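Local coordinates for cyclin-dependent kinase inhibitor 3 (Homo sapiens, PDB 1FPZ), which dephosphorylates the kinase CDK2 in a cyclin-dependent manner, acting as a dual-specificity phosphatase on phosphotyrosine and phosphoserine or phosphothreonine, at residues F78-R81 and G82-S85; Y157-D160 and T161-P164. The protein carries 1 engineered substitution. All coordinates share one frame; numbering follows the deposited sequence.

Interaction 1 (F78-R81 and G82-S85); sequences FCTR and GELS
Cys79 meets the carboxylate of Glu83 just where the chain leaves strand 74-77 and turns into helix 81-86. Its SG lies 3.8 Å from Glu83 OE1, and its backbone CA is close to the other carboxylate oxygen. A small, weakly polar thiol suits this buried place, which is flanked by His139; the side chain of Cys79 is about 5 Å from that of Ser140, the engineered replacement for the predicted catalytic cysteine.

Thr80 follows as the N-cap of the helix. Thr80 N points its hydrogen almost straight at Glu83 OE2 (2.9 Å, N-H...O angle 169°) and reaches it from above the carboxylate plane, 48° out of it. Glutamate three residues after the N-cap, bonded back to the N-cap N-H, supplies one half of a capping box. The two side chains cross at about a right angle. With OG1 lodged between backbone N and carbonyl carbon (chi1 60°), Thr80 OG1 passes 3.2 Å from Glu83 CG and gives a weak hydrogen bond to OE2. Helical bonding begins with Leu84 N giving to Thr80 O at 3.2 Å, while Leu84 turns its side chain to Leu92 and Leu93 of helix 92-98.

Arg81, exposed, opens the helix; its CB bond points away from residues 82-85. One water accepts from both Arg81 NE and Gly82 N (2.7 Å to the latter), lying in the guanidinium plane at its edge.

Glu83 OE2 thus receives Thr80 N-H, a weaker Thr80 hydroxyl bond and a salt bridge from Arg146, the arginine of the phosphatase signature loop. The straight N-H bond limits how the carboxylate can turn, and the salt bridge is consistent with Glu83 acting as a second-shell residue that orients Arg146.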
ATOM      1  N   PHE A  78       0.941  -5.141   3.366  1.00 20.23           N
ATOM      2  CA  PHE A  78      -0.168  -5.211   4.302  1.00 22.18           C
ATOM      3  C   PHE A  78      -0.794  -6.596   4.380  1.00 25.47           C
ATOM      4  O   PHE A  78      -1.831  -6.750   4.995  1.00 26.18           O
ATOM      5  CB  PHE A  78      -1.245  -4.165   3.991  1.00 19.06           C
ATOM      6  CG  PHE A  78      -0.703  -2.776   3.774  1.00 18.43           C
ATOM      7  CD1 PHE A  78      -0.611  -2.246   2.478  1.00 18.58           C
ATOM      8  CD2 PHE A  78      -0.356  -1.972   4.842  1.00 17.12           C
ATOM      9  CE1 PHE A  78      -0.192  -0.927   2.247  1.00 17.12           C
ATOM     10  CE2 PHE A  78       0.067  -0.644   4.627  1.00 18.13           C
ATOM     11  CZ  PHE A  78       0.143  -0.131   3.318  1.00 19.05           C
ATOM     12  N   CYS A  79      -0.146  -7.599   3.781  1.00 29.84           N
ATOM     13  CA  CYS A  79      -0.631  -8.981   3.814  1.00 35.14           C
ATOM     14  C   CYS A  79      -0.244  -9.622   5.133  1.00 38.18           C
ATOM     15  O   CYS A  79       0.863  -9.398   5.612  1.00 39.48           O
ATOM     16  CB  CYS A  79      -0.001  -9.791   2.693  1.00 34.85           C
ATOM     17  SG  CYS A  79      -0.794  -9.562   1.089  1.00 37.99           S
ATOM     18  N   THR A  80      -1.134 -10.413   5.726  1.00 40.45           N
ATOM     19  CA  THR A  80      -0.802 -11.064   6.991  1.00 42.16           C
ATOM     20  C   THR A  80       0.126 -12.244   6.754  1.00 43.61           C
ATOM     21  O   THR A  80       0.402 -12.621   5.610  1.00 44.10           O
ATOM     22  CB  THR A  80      -2.045 -11.583   7.723  1.00 41.35           C
ATOM     23  OG1 THR A  80      -2.720 -12.530   6.891  1.00 42.04           O
ATOM     24  CG2 THR A  80      -2.995 -10.445   8.044  1.00 40.60           C
ATOM     25  N   ARG A  81       0.625 -12.811   7.845  1.00 45.85           N
ATOM     26  CA  ARG A  81       1.520 -13.965   7.788  1.00 47.41           C
ATOM     27  C   ARG A  81       0.810 -15.171   7.163  1.00 46.98           C
ATOM     28  O   ARG A  81       1.390 -15.898   6.356  1.00 46.27           O
ATOM     29  CB  ARG A  81       1.995 -14.317   9.198  1.00 50.15           C
ATOM     30  CG  ARG A  81       1.018 -13.878  10.296  1.00 53.60           C
ATOM     31  CD  ARG A  81       1.069 -14.788  11.520  1.00 56.79           C
ATOM     32  NE  ARG A  81       0.502 -16.103  11.214  1.00 58.52           N
ATOM     33  CZ  ARG A  81       1.149 -17.251  11.369  1.00 58.26           C
ATOM     34  NH1 ARG A  81       2.396 -17.252  11.835  1.00 58.82           N
ATOM     35  NH2 ARG A  81       0.552 -18.392  11.046  1.00 57.99           N
ATOM     36  N   GLY A  82      -0.443 -15.381   7.553  1.00 46.43           N
ATOM     37  CA  GLY A  82      -1.199 -16.486   6.998  1.00 46.84           C
ATOM     38  C   GLY A  82      -1.249 -16.411   5.479  1.00 47.23           C
ATOM     39  O   GLY A  82      -0.990 -17.398   4.778  1.00 46.54           O
ATOM     40  N   GLU A  83      -1.565 -15.231   4.957  1.00 46.30           N
ATOM     41  CA  GLU A  83      -1.651 -15.067   3.520  1.00 45.03           C
ATOM     42  C   GLU A  83      -0.354 -15.431   2.850  1.00 45.93           C
ATOM     43  O   GLU A  83      -0.335 -16.214   1.903  1.00 45.86           O
ATOM     44  CB  GLU A  83      -1.992 -13.635   3.169  1.00 45.12           C
ATOM     45  CG  GLU A  83      -3.265 -13.147   3.787  1.00 43.02           C
ATOM     46  CD  GLU A  83      -3.589 -11.770   3.318  1.00 42.39           C
ATOM     47  OE1 GLU A  83      -3.826 -11.625   2.098  1.00 40.20           O
ATOM     48  OE2 GLU A  83      -3.591 -10.844   4.161  1.00 42.49           O
ATOM     49  N   LEU A  84       0.744 -14.860   3.335  1.00 46.56           N
ATOM     50  CA  LEU A  84       2.030 -15.149   2.730  1.00 46.75           C
ATOM     51  C   LEU A  84       2.238 -16.657   2.683  1.00 47.99           C
ATOM     52  O   LEU A  84       2.936 -17.168   1.807  1.00 47.88           O
ATOM     53  CB  LEU A  84       3.154 -14.444   3.497  1.00 45.27           C
ATOM     54  CG  LEU A  84       3.060 -12.907   3.422  1.00 43.97           C
ATOM     55  CD1 LEU A  84       3.963 -12.268   4.448  1.00 43.31           C
ATOM     56  CD2 LEU A  84       3.426 -12.427   2.039  1.00 42.98           C
ATOM     57  N   SER A  85       1.609 -17.366   3.618  1.00 48.93           N
ATOM     58  CA  SER A  85       1.697 -18.821   3.653  1.00 49.90           C
ATOM     59  C   SER A  85       0.770 -19.392   2.587  1.00 50.26           C
ATOM     60  O   SER A  85       1.204 -20.111   1.685  1.00 49.53           O
ATOM     61  CB  SER A  85       1.278 -19.346   5.020  1.00 50.82           C
ATOM     62  OG  SER A  85       2.372 -19.343   5.917  1.00 51.59           O
TER
HETATM   63  O   HOH W   1      -2.026 -14.840   9.680  1.00 20.43           O

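Interaction 2 (Y157-D160 and T161-P164)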
ATOM      1  N   TYR A 157      -3.954  12.631   4.916  1.00 36.10           N
ATOM      2  CA  TYR A 157      -2.867  12.897   5.833  1.00 36.03           C
ATOM      3  C   TYR A 157      -2.031  14.088   5.395  1.00 36.51           C
ATOM      4  O   TYR A 157      -1.785  14.992   6.191  1.00 37.28           O
ATOM      5  CB  TYR A 157      -2.002  11.637   5.957  1.00 34.68           C
ATOM      6  CG  TYR A 157      -0.956  11.703   7.042  1.00 32.68           C
ATOM      7  CD1 TYR A 157      -1.301  11.574   8.394  1.00 33.13           C
ATOM      8  CD2 TYR A 157       0.381  11.911   6.715  1.00 31.50           C
ATOM      9  CE1 TYR A 157      -0.321  11.656   9.395  1.00 31.86           C
ATOM     10  CE2 TYR A 157       1.355  11.989   7.680  1.00 32.14           C
ATOM     11  CZ  TYR A 157       1.009  11.861   9.020  1.00 32.81           C
ATOM     12  OH  TYR A 157       2.016  11.900   9.951  1.00 31.90           O
ATOM     13  N   LEU A 158      -1.608  14.107   4.133  1.00 37.44           N
ATOM     14  CA  LEU A 158      -0.785  15.215   3.644  1.00 38.88           C
ATOM     15  C   LEU A 158      -1.564  16.455   3.192  1.00 41.05           C
ATOM     16  O   LEU A 158      -0.963  17.453   2.826  1.00 40.68           O
ATOM     17  CB  LEU A 158       0.131  14.746   2.507  1.00 36.26           C
ATOM     18  CG  LEU A 158       1.230  13.739   2.845  1.00 34.38           C
ATOM     19  CD1 LEU A 158       1.763  13.116   1.574  1.00 32.04           C
ATOM     20  CD2 LEU A 158       2.354  14.424   3.610  1.00 34.45           C
ATOM     21  N   SER A 159      -2.891  16.394   3.194  1.00 44.73           N
ATOM     22  CA  SER A 159      -3.692  17.559   2.804  1.00 48.18           C
ATOM     23  C   SER A 159      -4.855  17.790   3.758  1.00 51.72           C
ATOM     24  O   SER A 159      -5.535  16.858   4.173  1.00 52.38           O
ATOM     25  CB  SER A 159      -4.253  17.416   1.392  1.00 45.90           C
ATOM     26  OG  SER A 159      -5.062  18.538   1.089  1.00 42.82           O
ATOM     27  N   ASP A 160      -5.102  19.041   4.095  1.00 55.21           N
ATOM     28  CA  ASP A 160      -6.182  19.324   5.006  1.00 58.68           C
ATOM     29  C   ASP A 160      -7.381  19.865   4.248  1.00 59.55           C
ATOM     30  O   ASP A 160      -8.417  20.174   4.835  1.00 59.74           O
ATOM     31  CB  ASP A 160      -5.673  20.292   6.071  1.00 61.61           C
ATOM     32  CG  ASP A 160      -4.511  19.698   6.872  1.00 64.34           C
ATOM     33  OD1 ASP A 160      -3.648  20.473   7.354  1.00 65.51           O
ATOM     34  OD2 ASP A 160      -4.470  18.447   7.014  1.00 64.46           O
ATOM     35  N   THR A 161      -7.250  19.921   2.927  1.00 60.31           N
ATOM     36  CA  THR A 161      -8.314  20.441   2.079  1.00 60.44           C
ATOM     37  C   THR A 161      -9.076  19.366   1.300  1.00 61.21           C
ATOM     38  O   THR A 161     -10.229  19.573   0.908  1.00 61.45           O
ATOM     39  CB  THR A 161      -7.739  21.464   1.074  1.00 59.87           C
ATOM     40  OG1 THR A 161      -7.063  20.769   0.021  1.00 58.26           O
ATOM     41  CG2 THR A 161      -6.732  22.380   1.764  1.00 58.27           C
ATOM     42  N   ILE A 162      -8.438  18.223   1.075  1.00 62.07           N
ATOM     43  CA  ILE A 162      -9.074  17.155   0.317  1.00 63.43           C
ATOM     44  C   ILE A 162     -10.079  16.382   1.168  1.00 64.15           C
ATOM     45  O   ILE A 162      -9.830  16.087   2.341  1.00 64.84           O
ATOM     46  CB  ILE A 162      -8.017  16.179  -0.258  1.00 63.04           C
ATOM     47  CG1 ILE A 162      -8.666  15.251  -1.281  1.00 62.56           C
ATOM     48  CG2 ILE A 162      -7.394  15.363   0.860  1.00 62.74           C
ATOM     49  CD1 ILE A 162      -7.661  14.404  -2.049  1.00 62.31           C
ATOM     50  N   SER A 163     -11.216  16.058   0.561  1.00 64.32           N
ATOM     51  CA  SER A 163     -12.280  15.331   1.238  1.00 63.82           C
ATOM     52  C   SER A 163     -12.075  13.829   1.136  1.00 63.92           C
ATOM     53  O   SER A 163     -11.384  13.345   0.241  1.00 63.31           O
ATOM     54  CB  SER A 163     -13.621  15.677   0.602  1.00 62.97           C
ATOM     55  OG  SER A 163     -13.663  15.196  -0.729  1.00 61.84           O
ATOM     56  N   PRO A 164     -12.692  13.068   2.048  1.00 64.04           N
ATOM     57  CA  PRO A 164     -12.556  11.614   2.024  1.00 63.50           C
ATOM     58  C   PRO A 164     -13.088  11.141   0.685  1.00 62.63           C
ATOM     59  O   PRO A 164     -12.529  10.255   0.041  1.00 63.40           O
ATOM     60  CB  PRO A 164     -13.446  11.170   3.184  1.00 64.18           C
ATOM     61  CG  PRO A 164     -13.440  12.366   4.115  1.00 64.13           C
ATOM     62  CD  PRO A 164     -13.582  13.498   3.141  1.00 64.78           C
TER
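The flat groups engaged by Ser159 are two peptide units, which turn their N-H groups to it. The unit joining Asp160 to Thr161 directs Thr161 N at Ser159 OG (3.2 Å, N-H...O angle 159°), which makes this an ST turn. The next unit adds a weak bond from Ile162 N to Ser159 OG, at 3.4 Å and a more bent 146°.

Ser159 is the first residue to leave helical geometry after helix 146-158. Its OG stands anti to its own N and beside the carbonyl carbon (chi1 178°), which carries the hydroxyl forward along the chain to the amides that follow. A short hydroxyl side chain is apt for this buried corner, since it can accept bonds from N-H groups that the ended helix no longer serves. Thr161 contributes a third donor: its OG1 gives a hydrogen bond to Ser159 OG over 3.2 Å. Three donors converge on one oxygen and must share its two lone pairs, in keeping with their long distances and the weakness of the Ile162 bond.

Arg193 bonds to the carbonyl oxygens of Ser159 and Ile162, bracing the turn from helix 192-197. Ser163 then caps helix 164-175 through its OG and Gln166 N, while Pro164, which has no N-H, suits the first helical position, where no intrahelical donor is required. Ile162 CG2, the branch methyl, packs 3.8 Å from Ser159 CB.

In the fold
Read from the N terminus, interaction 1 comes first, turning the chain from strand 74-77 of the central sheet into helix 81-86. The chain then passes through helix 92-98, strand 102-105, helix 116-131 and strand 136-139, and after the signature loop enters helix 146-158. Interaction 2 closes the turn between that helix and helix 164-175. The two are in series, neither nested nor crossed, on opposite sides of the chain's centre with their own centres 30 Å apart. Helix 146-158 relates them: its start lies against interaction 1 through Glu83, and its other end runs into interaction 2.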